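Local coordinates for thiamine-binding periplasmic protein (Escherichia coli, PDB 2QRY) that binds thiamine, thiamine phosphate and thiamine diphosphate with high affinity in the periplasm, as the solute-binding component of the ThiBPQ ABC transporter that imports thiamine, at residues A[26-31]-A[77-82]; A[119-124]-A[267-272]; A[141-146]-A[238-243]. One frame throughout, in Å; residues are numbered along the deposited sequence.

How the interactions relate
Along the chain, interaction 1 closes before the other two open; interaction 3 falls between the two segments of interaction 2. Interactions 1 and 2 are neighbours, centres 15 Å apart and nearest atoms about 4 Å apart without touching, and both reach the same mixed sheet, through strands 24-29, 81-86 and 121-133. Interaction 3 lies on the other side of the chain's centre, 35 Å from interaction 1 and 31 Å from interaction 2, centre to centre. Strands 121-133 and 243-252 pair antiparallel between these regions. Thiamin phosphate lies between the region of interactions 1 and 2 and that of interaction 3, as expected of a two-lobed binding protein, and Tyr30 of interaction 1 touches it.

Interaction 1 of 3, residues A[26-31]-A[77-82]; sequences TVYTYD and SKADVV. With TPS (thiamin phosphate), chain E.
Backbone hydrogen bonds tie Thr26 and Tyr28 to Asp80 and Val81, where strands 24-29 and 81-86 run parallel. Thr26 O accepts twice, from Val81 N at 3.1 Å and from Asp80 N at 2.9 Å, the first donor lying nearly on the extension of the carbonyl bond and the second tilted from the carbonyl plane. Tyr28 N then donates to Val81 O at 2.8 Å.

A side chain adds the fourth bond: Asp80 OD2 takes the Thr26 N-H on its anti lone pair, 2.7 Å from Thr26 N. With CG beside its own backbone N (chi1 -65°), the carboxylate reaches back to Thr26, so one residue grips both N and O of Thr26. Its other oxygen, OD1, is hydrogen-bonded to Ser256 OG.

The apolar contacts divide between the two faces of the sheet. On one, Val27 CG2 packs alongside Val81 CB, and helix 259-269 covers Val81. The other carries Tyr28 and Val82, which touch through CB and CG2. Ala79 CB, from the loop before strand 81-86, sits over the middle of the Tyr28 ring, 3.3 Å from its centroid and 3° off the normal, a CH-pi contact.

Near the tyrosine hydroxyl the Lys78 chain crosses, its CG 3.3 Å from Tyr28 OH. Ser77 OG accepts from Ala79 N at 3.1 Å, closing an ST turn, while Ser77 OG and Tyr28 OH both hydrogen-bond to Glu73 OE1 of helix 63-73. Past the strand, Tyr30 lays one ring face against thiamin phosphate, C6 lying 3.8 Å above the ring plane, and its OH bonds to Glu248 and Asn282.

Chemically, both backbone polar atoms of Thr26 are satisfied by Asp80 and Val81, and Glu73 probably helps hold the Tyr28 ring against the turn; the strand so held leads directly to a wall of the ligand pocket.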
loop_
_atom_site.group_PDB
_atom_site.type_symbol
_atom_site.label_atom_id
_atom_site.label_comp_id
_atom_site.label_asym_id
_atom_site.label_seq_id
_atom_site.Cartn_x
_atom_site.Cartn_y
_atom_site.Cartn_z
ATOM N N THR A 26 -18.320 10.828 1.330
ATOM C CA THR A 26 -17.049 11.146 0.690
ATOM C C THR A 26 -15.897 10.309 1.225
ATOM O O THR A 26 -15.597 10.342 2.414
ATOM C CB THR A 26 -16.725 12.643 0.871
ATOM O OG1 THR A 26 -17.753 13.419 0.246
ATOM C CG2 THR A 26 -15.383 12.993 0.242
ATOM N N VAL A 27 -15.250 9.565 0.335
ATOM C CA VAL A 27 -14.139 8.709 0.731
ATOM C C VAL A 27 -12.809 9.042 0.038
ATOM O O VAL A 27 -12.640 8.763 -1.151
ATOM C CB VAL A 27 -14.466 7.224 0.445
ATOM C CG1 VAL A 27 -13.312 6.337 0.912
ATOM C CG2 VAL A 27 -15.773 6.831 1.139
ATOM N N TYR A 28 -11.874 9.628 0.787
ATOM C CA TYR A 28 -10.553 9.953 0.252
ATOM C C TYR A 28 -9.756 8.660 0.045
ATOM O O TYR A 28 -9.747 7.787 0.911
ATOM C CB TYR A 28 -9.770 10.841 1.223
ATOM C CG TYR A 28 -10.155 12.301 1.245
ATOM C CD1 TYR A 28 -11.180 12.797 0.437
ATOM C CD2 TYR A 28 -9.478 13.194 2.068
ATOM C CE1 TYR A 28 -11.516 14.149 0.453
ATOM C CE2 TYR A 28 -9.800 14.542 2.092
ATOM C CZ TYR A 28 -10.818 15.014 1.284
ATOM O OH TYR A 28 -11.131 16.353 1.310
ATOM N N THR A 29 -9.077 8.547 -1.091
ATOM C CA THR A 29 -8.272 7.362 -1.368
ATOM C C THR A 29 -7.226 7.669 -2.448
ATOM O O THR A 29 -7.192 8.777 -2.978
ATOM C CB THR A 29 -9.166 6.172 -1.815
ATOM O OG1 THR A 29 -8.376 4.978 -1.868
ATOM C CG2 THR A 29 -9.785 6.441 -3.191
ATOM N N TYR A 30 -6.368 6.697 -2.758
ATOM C CA TYR A 30 -5.339 6.889 -3.775
ATOM C C TYR A 30 -5.860 6.530 -5.167
ATOM O O TYR A 30 -6.908 5.884 -5.289
ATOM C CB TYR A 30 -4.079 6.089 -3.411
ATOM C CG TYR A 30 -4.299 4.632 -3.059
ATOM C CD1 TYR A 30 -4.416 3.660 -4.054
ATOM C CD2 TYR A 30 -4.325 4.217 -1.724
ATOM C CE1 TYR A 30 -4.540 2.298 -3.726
ATOM C CE2 TYR A 30 -4.452 2.866 -1.383
ATOM C CZ TYR A 30 -4.554 1.914 -2.388
ATOM O OH TYR A 30 -4.628 0.579 -2.055
ATOM N N ASP A 31 -5.136 6.937 -6.214
ATOM C CA ASP A 31 -5.599 6.704 -7.582
ATOM C C ASP A 31 -5.778 5.286 -8.088
ATOM O O ASP A 31 -6.735 5.021 -8.815
ATOM C CB ASP A 31 -4.758 7.491 -8.607
ATOM C CG ASP A 31 -3.273 7.219 -8.498
ATOM O OD1 ASP A 31 -2.877 6.060 -8.255
ATOM O OD2 ASP A 31 -2.493 8.179 -8.678
ATOM N N SER A 77 -12.136 19.565 6.432
ATOM C CA SER A 77 -12.077 18.475 5.466
ATOM C C SER A 77 -13.474 18.047 5.030
ATOM O O SER A 77 -14.416 18.069 5.823
ATOM C CB SER A 77 -11.350 17.274 6.066
ATOM O OG SER A 77 -11.419 16.161 5.193
ATOM N N LYS A 78 -13.613 17.654 3.772
ATOM C CA LYS A 78 -14.915 17.225 3.302
ATOM C C LYS A 78 -15.024 15.707 3.292
ATOM O O LYS A 78 -16.048 15.148 2.896
ATOM C CB LYS A 78 -15.212 17.817 1.916
ATOM C CG LYS A 78 -14.166 17.577 0.841
ATOM C CD LYS A 78 -14.435 18.482 -0.365
ATOM C CE LYS A 78 -13.558 18.142 -1.571
ATOM N NZ LYS A 78 -13.991 16.896 -2.280
ATOM N N ALA A 79 -13.974 15.046 3.768
ATOM C CA ALA A 79 -13.951 13.591 3.816
ATOM C C ALA A 79 -14.683 13.013 5.026
ATOM O O ALA A 79 -14.635 13.563 6.125
ATOM C CB ALA A 79 -12.517 13.092 3.806
ATOM N N ASP A 80 -15.354 11.892 4.798
ATOM C CA ASP A 80 -16.080 11.170 5.837
ATOM C C ASP A 80 -15.210 9.972 6.213
ATOM O O ASP A 80 -15.174 9.541 7.364
ATOM C CB ASP A 80 -17.428 10.678 5.303
ATOM C CG ASP A 80 -18.366 11.816 4.934
ATOM O OD1 ASP A 80 -18.686 12.631 5.828
ATOM O OD2 ASP A 80 -18.789 11.893 3.761
ATOM N N VAL A 81 -14.504 9.445 5.221
ATOM C CA VAL A 81 -13.624 8.300 5.423
ATOM C C VAL A 81 -12.343 8.446 4.599
ATOM O O VAL A 81 -12.373 8.943 3.474
ATOM C CB VAL A 81 -14.302 6.971 4.986
ATOM C CG1 VAL A 81 -13.357 5.805 5.214
ATOM C CG2 VAL A 81 -15.588 6.756 5.749
ATOM N N VAL A 82 -11.220 8.024 5.170
ATOM C CA VAL A 82 -9.951 8.048 4.455
ATOM C C VAL A 82 -9.569 6.592 4.229
ATOM O O VAL A 82 -9.248 5.885 5.182
ATOM C CB VAL A 82 -8.829 8.724 5.269
ATOM C CG1 VAL A 82 -7.498 8.539 4.552
ATOM C CG2 VAL A 82 -9.134 10.207 5.453
HETATM C CM2 TPS E . -0.335 -4.560 -10.796
HETATM N N3 TPS E . -1.133 -1.375 -5.102
HETATM C C2 TPS E . -0.559 -0.659 -6.048
HETATM S S1 TPS E . -0.206 0.845 -5.285
HETATM C C5 TPS E . -0.848 0.459 -3.683
HETATM C C4 TPS E . -1.303 -0.830 -3.864
HETATM C CM4 TPS E . -1.953 -1.593 -2.716
HETATM C C6 TPS E . -0.822 1.400 -2.519
HETATM C C7 TPS E . -0.253 2.657 -3.178
HETATM O O7 TPS E . -0.057 3.747 -2.285
HETATM N N1A TPS E . 0.107 -4.444 -8.378
HETATM C C2A TPS E . -0.679 -4.092 -9.400
HETATM N N3A TPS E . -1.757 -3.335 -9.208
HETATM C C4A TPS E . -2.097 -2.894 -7.978
HETATM N N4A TPS E . -3.220 -2.105 -7.809
HETATM C C5A TPS E . -1.279 -3.249 -6.858
HETATM C C6A TPS E . -0.156 -4.050 -7.122
HETATM C C7A TPS E . -1.580 -2.791 -5.411
HETATM P P1 TPS E . 0.533 4.962 -3.173
HETATM O O1 TPS E . 1.807 4.482 -3.924
HETATM O O2 TPS E . 0.827 6.237 -2.283
HETATM O O3 TPS E . -0.526 5.348 -4.227
#

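Interaction 2 of 3, residues A[119-124]-A[267-272]; sequences TFVPFD and QFMVSP
A Met-aromatic contact and a valine pair pack the end of helix 259-269 against the start of strand 121-133 in this solute-binding fold. Selenomethionine Met269 supplies the largest single share of the touching surface. Its SE lies 5.1 Å from the centroid of the Phe123 ring, 54° off the normal and thus oblique to the ring, while Met269 CG rests 3.7 Å from Phe123 CB.

The chain of Met269 is extended through SE and then bends at its last torsion (chi3 73°), which brings the methyl back to the strand: CE is 3.6 Å from Val121 CB and 3.2 Å from Val121 O. The Val121 and Met269 side chains run alongside each other in opposite senses. Val270, the first residue to leave the helical conformation, lies athwart Val121, and the CG1 methyls of the two are pressed together. Val270 CG1 also lies 3.5 Å from Pro122 O. No hydrogen bond joins the two segments.

Strand 243-252 pairs with 121-133 and places Ala250 against Met269 and Glu248 against Phe123, while Phe274 of helix 272-275 packs on both Met269 and Phe123.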
loop_
_atom_site.group_PDB
_atom_site.type_symbol
_atom_site.label_atom_id
_atom_site.label_comp_id
_atom_site.label_asym_id
_atom_site.label_seq_id
_atom_site.Cartn_x
_atom_site.Cartn_y
_atom_site.Cartn_z
ATOM N N THR A 119 -9.914 2.007 15.929
ATOM C CA THR A 119 -10.110 3.037 14.914
ATOM C C THR A 119 -9.932 2.644 13.447
ATOM O O THR A 119 -10.833 2.837 12.629
ATOM C CB THR A 119 -9.178 4.232 15.207
ATOM O OG1 THR A 119 -9.410 4.695 16.544
ATOM C CG2 THR A 119 -9.427 5.375 14.216
ATOM N N PHE A 120 -8.764 2.104 13.118
ATOM C CA PHE A 120 -8.454 1.733 11.739
ATOM C C PHE A 120 -8.800 0.288 11.373
ATOM O O PHE A 120 -8.327 -0.662 11.995
ATOM C CB PHE A 120 -6.978 2.035 11.481
ATOM C CG PHE A 120 -6.593 3.436 11.855
ATOM C CD1 PHE A 120 -6.978 4.511 11.063
ATOM C CD2 PHE A 120 -5.930 3.691 13.048
ATOM C CE1 PHE A 120 -6.716 5.824 11.454
ATOM C CE2 PHE A 120 -5.661 5.000 13.451
ATOM C CZ PHE A 120 -6.057 6.068 12.652
ATOM N N VAL A 121 -9.626 0.146 10.344
ATOM C CA VAL A 121 -10.076 -1.154 9.870
ATOM C C VAL A 121 -9.321 -1.616 8.620
ATOM O O VAL A 121 -9.289 -0.920 7.603
ATOM C CB VAL A 121 -11.585 -1.115 9.528
ATOM C CG1 VAL A 121 -12.091 -2.516 9.229
ATOM C CG2 VAL A 121 -12.364 -0.490 10.670
ATOM N N PRO A 122 -8.702 -2.802 8.681
ATOM C CA PRO A 122 -7.967 -3.307 7.520
ATOM C C PRO A 122 -8.928 -3.744 6.422
ATOM O O PRO A 122 -10.051 -4.165 6.708
ATOM C CB PRO A 122 -7.200 -4.503 8.081
ATOM C CG PRO A 122 -7.056 -4.187 9.517
ATOM C CD PRO A 122 -8.397 -3.600 9.880
ATOM N N PHE A 123 -8.491 -3.642 5.169
ATOM C CA PHE A 123 -9.313 -4.083 4.053
ATOM C C PHE A 123 -8.519 -4.993 3.114
ATOM O O PHE A 123 -9.093 -5.661 2.257
ATOM C CB PHE A 123 -9.953 -2.890 3.317
ATOM C CG PHE A 123 -8.981 -1.964 2.630
ATOM C CD1 PHE A 123 -8.454 -2.282 1.382
ATOM C CD2 PHE A 123 -8.668 -0.727 3.191
ATOM C CE1 PHE A 123 -7.645 -1.381 0.702
ATOM C CE2 PHE A 123 -7.860 0.181 2.518
ATOM C CZ PHE A 123 -7.349 -0.144 1.274
ATOM N N ASP A 124 -7.199 -5.021 3.290
ATOM C CA ASP A 124 -6.320 -5.906 2.521
ATOM C C ASP A 124 -4.873 -5.822 2.997
ATOM O O ASP A 124 -4.519 -4.939 3.776
ATOM C CB ASP A 124 -6.401 -5.655 0.998
ATOM C CG ASP A 124 -5.813 -4.320 0.565
ATOM O OD1 ASP A 124 -4.878 -3.800 1.220
ATOM O OD2 ASP A 124 -6.283 -3.799 -0.469
ATOM N N GLN A 267 -17.949 -1.219 8.026
ATOM C CA GLN A 267 -18.353 -2.590 8.334
ATOM C C GLN A 267 -18.496 -3.367 7.034
ATOM O O GLN A 267 -18.046 -4.504 6.921
ATOM C CB GLN A 267 -19.689 -2.602 9.084
ATOM C CG GLN A 267 -20.156 -3.989 9.535
ATOM C CD GLN A 267 -19.287 -4.580 10.636
ATOM O OE1 GLN A 267 -19.122 -3.985 11.705
ATOM N NE2 GLN A 267 -18.731 -5.762 10.380
ATOM N N PHE A 268 -19.132 -2.733 6.058
ATOM C CA PHE A 268 -19.355 -3.330 4.749
ATOM C C PHE A 268 -18.031 -3.593 4.041
ATOM O O PHE A 268 -17.933 -4.448 3.159
ATOM C CB PHE A 268 -20.241 -2.393 3.921
ATOM C CG PHE A 268 -20.119 -2.582 2.441
ATOM C CD1 PHE A 268 -19.193 -1.842 1.709
ATOM C CD2 PHE A 268 -20.918 -3.503 1.776
ATOM C CE1 PHE A 268 -19.067 -2.018 0.332
ATOM C CE2 PHE A 268 -20.801 -3.690 0.398
ATOM C CZ PHE A 268 -19.875 -2.946 -0.324
HETATM N N MSE A 269 -17.010 -2.855 4.447
HETATM C CA MSE A 269 -15.691 -2.984 3.857
HETATM C C MSE A 269 -15.064 -4.344 4.166
HETATM O O MSE A 269 -14.501 -4.986 3.281
HETATM C CB MSE A 269 -14.803 -1.852 4.367
HETATM C CG MSE A 269 -13.483 -1.722 3.657
HETATM SE SE MSE A 269 -12.604 -0.097 4.199
HETATM C CE MSE A 269 -12.058 -0.622 5.981
ATOM N N VAL A 270 -15.166 -4.782 5.416
ATOM C CA VAL A 270 -14.606 -6.068 5.807
ATOM C C VAL A 270 -15.543 -7.226 5.465
ATOM O O VAL A 270 -15.343 -8.352 5.928
ATOM C CB VAL A 270 -14.312 -6.113 7.313
ATOM C CG1 VAL A 270 -13.323 -5.033 7.674
ATOM C CG2 VAL A 270 -15.601 -5.944 8.098
ATOM N N SER A 271 -16.559 -6.951 4.651
ATOM C CA SER A 271 -17.512 -7.984 4.267
ATOM C C SER A 271 -17.195 -8.494 2.867
ATOM O O SER A 271 -16.386 -7.904 2.156
ATOM C CB SER A 271 -18.936 -7.433 4.296
ATOM O OG SER A 271 -19.219 -6.697 3.122
ATOM N N PRO A 272 -17.837 -9.600 2.453
ATOM C CA PRO A 272 -17.642 -10.215 1.138
ATOM C C PRO A 272 -17.918 -9.327 -0.073
ATOM O O PRO A 272 -17.163 -9.349 -1.044
ATOM C CB PRO A 272 -18.574 -11.424 1.183
ATOM C CG PRO A 272 -18.521 -11.816 2.627
ATOM C CD PRO A 272 -18.651 -10.476 3.315
#

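Interaction 3 of 3, residues A[141-146]-A[238-243]; sequences PQSLKE and NFSEGH
Pro141 meets Phe239 in two ways: its carbonyl O stands at the ring edge, 3.3 Å from Phe239 CE1, and its ring CG packs 3.9 Å from Phe239 CZ. Gln142 O follows by accepting from Ser240 N at 3.1 Å, with the donor tilted from the carbonyl plane, while Gln142 N is held within its own segment by Glu146 OE1. Ser143 then runs across the aromatic face, its carbonyl carbon 3.4 Å above the middle of the Phe239 ring. This serine is the N-cap of helix 144-149, its OG accepting from Glu146 N at 3.1 Å; with Gln142 N bonded to the Glu146 carboxylate, bonds run both ways across the helix start.

The opposing segment forms a type I turn from Phe239 to Gly242 and sends Glu241 into the same helix end, where its negative carboxylate probably interacts favourably with the helix dipole. Leu144 N donates to Glu241 OE1 at 2.8 Å; Leu144 CB also touches Phe239 CD2, and its branched end runs on to Trp173, Met174 and Val177 of helix 165-178. Lys145 N donates to Glu241 OE2 at 2.9 Å. Both bonds come on the syn side, somewhat out of the carboxylate plane, after a bend in the glutamate chain (chi2 99°).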
loop_
_atom_site.group_PDB
_atom_site.type_symbol
_atom_site.label_atom_id
_atom_site.label_comp_id
_atom_site.label_asym_id
_atom_site.label_seq_id
_atom_site.Cartn_x
_atom_site.Cartn_y
_atom_site.Cartn_z
ATOM N N PRO A 141 18.360 -10.025 -8.601
ATOM C CA PRO A 141 18.919 -10.110 -7.253
ATOM C C PRO A 141 18.083 -11.064 -6.398
ATOM O O PRO A 141 16.891 -11.255 -6.658
ATOM C CB PRO A 141 18.845 -8.667 -6.768
ATOM C CG PRO A 141 17.639 -8.141 -7.477
ATOM C CD PRO A 141 17.844 -8.672 -8.868
ATOM N N GLN A 142 18.708 -11.665 -5.390
ATOM C CA GLN A 142 18.014 -12.606 -4.519
ATOM C C GLN A 142 17.940 -12.120 -3.071
ATOM O O GLN A 142 17.574 -12.863 -2.159
ATOM C CB GLN A 142 18.689 -13.977 -4.606
ATOM C CG GLN A 142 18.620 -14.572 -6.010
ATOM C CD GLN A 142 19.407 -15.861 -6.153
ATOM O OE1 GLN A 142 20.614 -15.889 -5.919
ATOM N NE2 GLN A 142 18.727 -16.934 -6.547
ATOM N N SER A 143 18.281 -10.854 -2.874
ATOM C CA SER A 143 18.225 -10.241 -1.557
ATOM C C SER A 143 18.312 -8.731 -1.752
ATOM O O SER A 143 18.869 -8.259 -2.748
ATOM C CB SER A 143 19.376 -10.740 -0.683
ATOM O OG SER A 143 20.630 -10.328 -1.191
ATOM N N LEU A 144 17.754 -7.974 -0.813
ATOM C CA LEU A 144 17.784 -6.521 -0.908
ATOM C C LEU A 144 19.241 -6.093 -0.884
ATOM O O LEU A 144 19.638 -5.133 -1.553
ATOM C CB LEU A 144 17.045 -5.890 0.275
ATOM C CG LEU A 144 16.345 -4.539 0.048
ATOM C CD1 LEU A 144 16.002 -3.917 1.405
ATOM C CD2 LEU A 144 17.232 -3.608 -0.737
ATOM N N LYS A 145 20.039 -6.827 -0.114
ATOM C CA LYS A 145 21.463 -6.535 0.023
ATOM C C LYS A 145 22.191 -6.615 -1.315
ATOM O O LYS A 145 23.003 -5.747 -1.637
ATOM C CB LYS A 145 22.094 -7.497 1.031
ATOM C CG LYS A 145 23.605 -7.371 1.177
ATOM C CD LYS A 145 24.078 -8.116 2.425
ATOM C CE LYS A 145 25.584 -8.032 2.614
ATOM N NZ LYS A 145 26.304 -8.920 1.662
ATOM N N GLU A 146 21.900 -7.654 -2.092
ATOM C CA GLU A 146 22.539 -7.810 -3.389
ATOM C C GLU A 146 22.112 -6.689 -4.336
ATOM O O GLU A 146 22.947 -6.086 -5.007
ATOM C CB GLU A 146 22.193 -9.165 -3.996
ATOM C CG GLU A 146 22.648 -9.304 -5.435
ATOM C CD GLU A 146 22.471 -10.703 -5.980
ATOM O OE1 GLU A 146 21.460 -11.360 -5.647
ATOM O OE2 GLU A 146 23.341 -11.138 -6.758
ATOM N N ASN A 238 11.899 -12.753 -4.676
ATOM C CA ASN A 238 11.775 -13.179 -3.287
ATOM C C ASN A 238 13.140 -13.028 -2.613
ATOM O O ASN A 238 14.068 -13.780 -2.911
ATOM C CB ASN A 238 11.294 -14.639 -3.253
ATOM C CG ASN A 238 10.852 -15.095 -1.863
ATOM O OD1 ASN A 238 10.284 -14.326 -1.079
ATOM N ND2 ASN A 238 11.089 -16.365 -1.566
ATOM N N PHE A 239 13.269 -12.050 -1.718
ATOM C CA PHE A 239 14.544 -11.822 -1.038
ATOM C C PHE A 239 14.709 -12.602 0.267
ATOM O O PHE A 239 13.765 -12.772 1.034
ATOM C CB PHE A 239 14.761 -10.322 -0.788
ATOM C CG PHE A 239 14.938 -9.511 -2.048
ATOM C CD1 PHE A 239 15.227 -10.135 -3.264
ATOM C CD2 PHE A 239 14.836 -8.123 -2.015
ATOM C CE1 PHE A 239 15.409 -9.395 -4.423
ATOM C CE2 PHE A 239 15.019 -7.367 -3.179
ATOM C CZ PHE A 239 15.307 -8.007 -4.385
ATOM N N SER A 240 15.935 -13.067 0.500
ATOM C CA SER A 240 16.266 -13.860 1.677
ATOM C C SER A 240 16.139 -13.136 3.018
ATOM O O SER A 240 16.015 -13.784 4.056
ATOM C CB SER A 240 17.678 -14.448 1.529
ATOM O OG SER A 240 18.665 -13.442 1.378
ATOM N N GLU A 241 16.176 -11.806 3.017
ATOM C CA GLU A 241 16.028 -11.084 4.275
ATOM C C GLU A 241 14.567 -11.136 4.717
ATOM O O GLU A 241 14.250 -10.924 5.887
ATOM C CB GLU A 241 16.454 -9.617 4.134
ATOM C CG GLU A 241 17.910 -9.410 3.751
ATOM C CD GLU A 241 18.079 -9.145 2.269
ATOM O OE1 GLU A 241 17.109 -9.381 1.512
ATOM O OE2 GLU A 241 19.176 -8.708 1.863
ATOM N N GLY A 242 13.679 -11.446 3.777
ATOM C CA GLY A 242 12.263 -11.476 4.092
ATOM C C GLY A 242 11.654 -10.185 3.563
ATOM O O GLY A 242 12.384 -9.309 3.097
ATOM N N HIS A 243 10.333 -10.055 3.644
ATOM C CA HIS A 243 9.648 -8.871 3.134
ATOM C C HIS A 243 8.806 -8.118 4.163
ATOM O O HIS A 243 8.287 -8.705 5.120
ATOM C CB HIS A 243 8.788 -9.272 1.939
ATOM C CG HIS A 243 9.587 -9.808 0.792
ATOM N ND1 HIS A 243 9.626 -9.193 -0.442
ATOM C CD2 HIS A 243 10.431 -10.865 0.711
ATOM C CE1 HIS A 243 10.463 -9.845 -1.230
ATOM N NE2 HIS A 243 10.965 -10.862 -0.555
#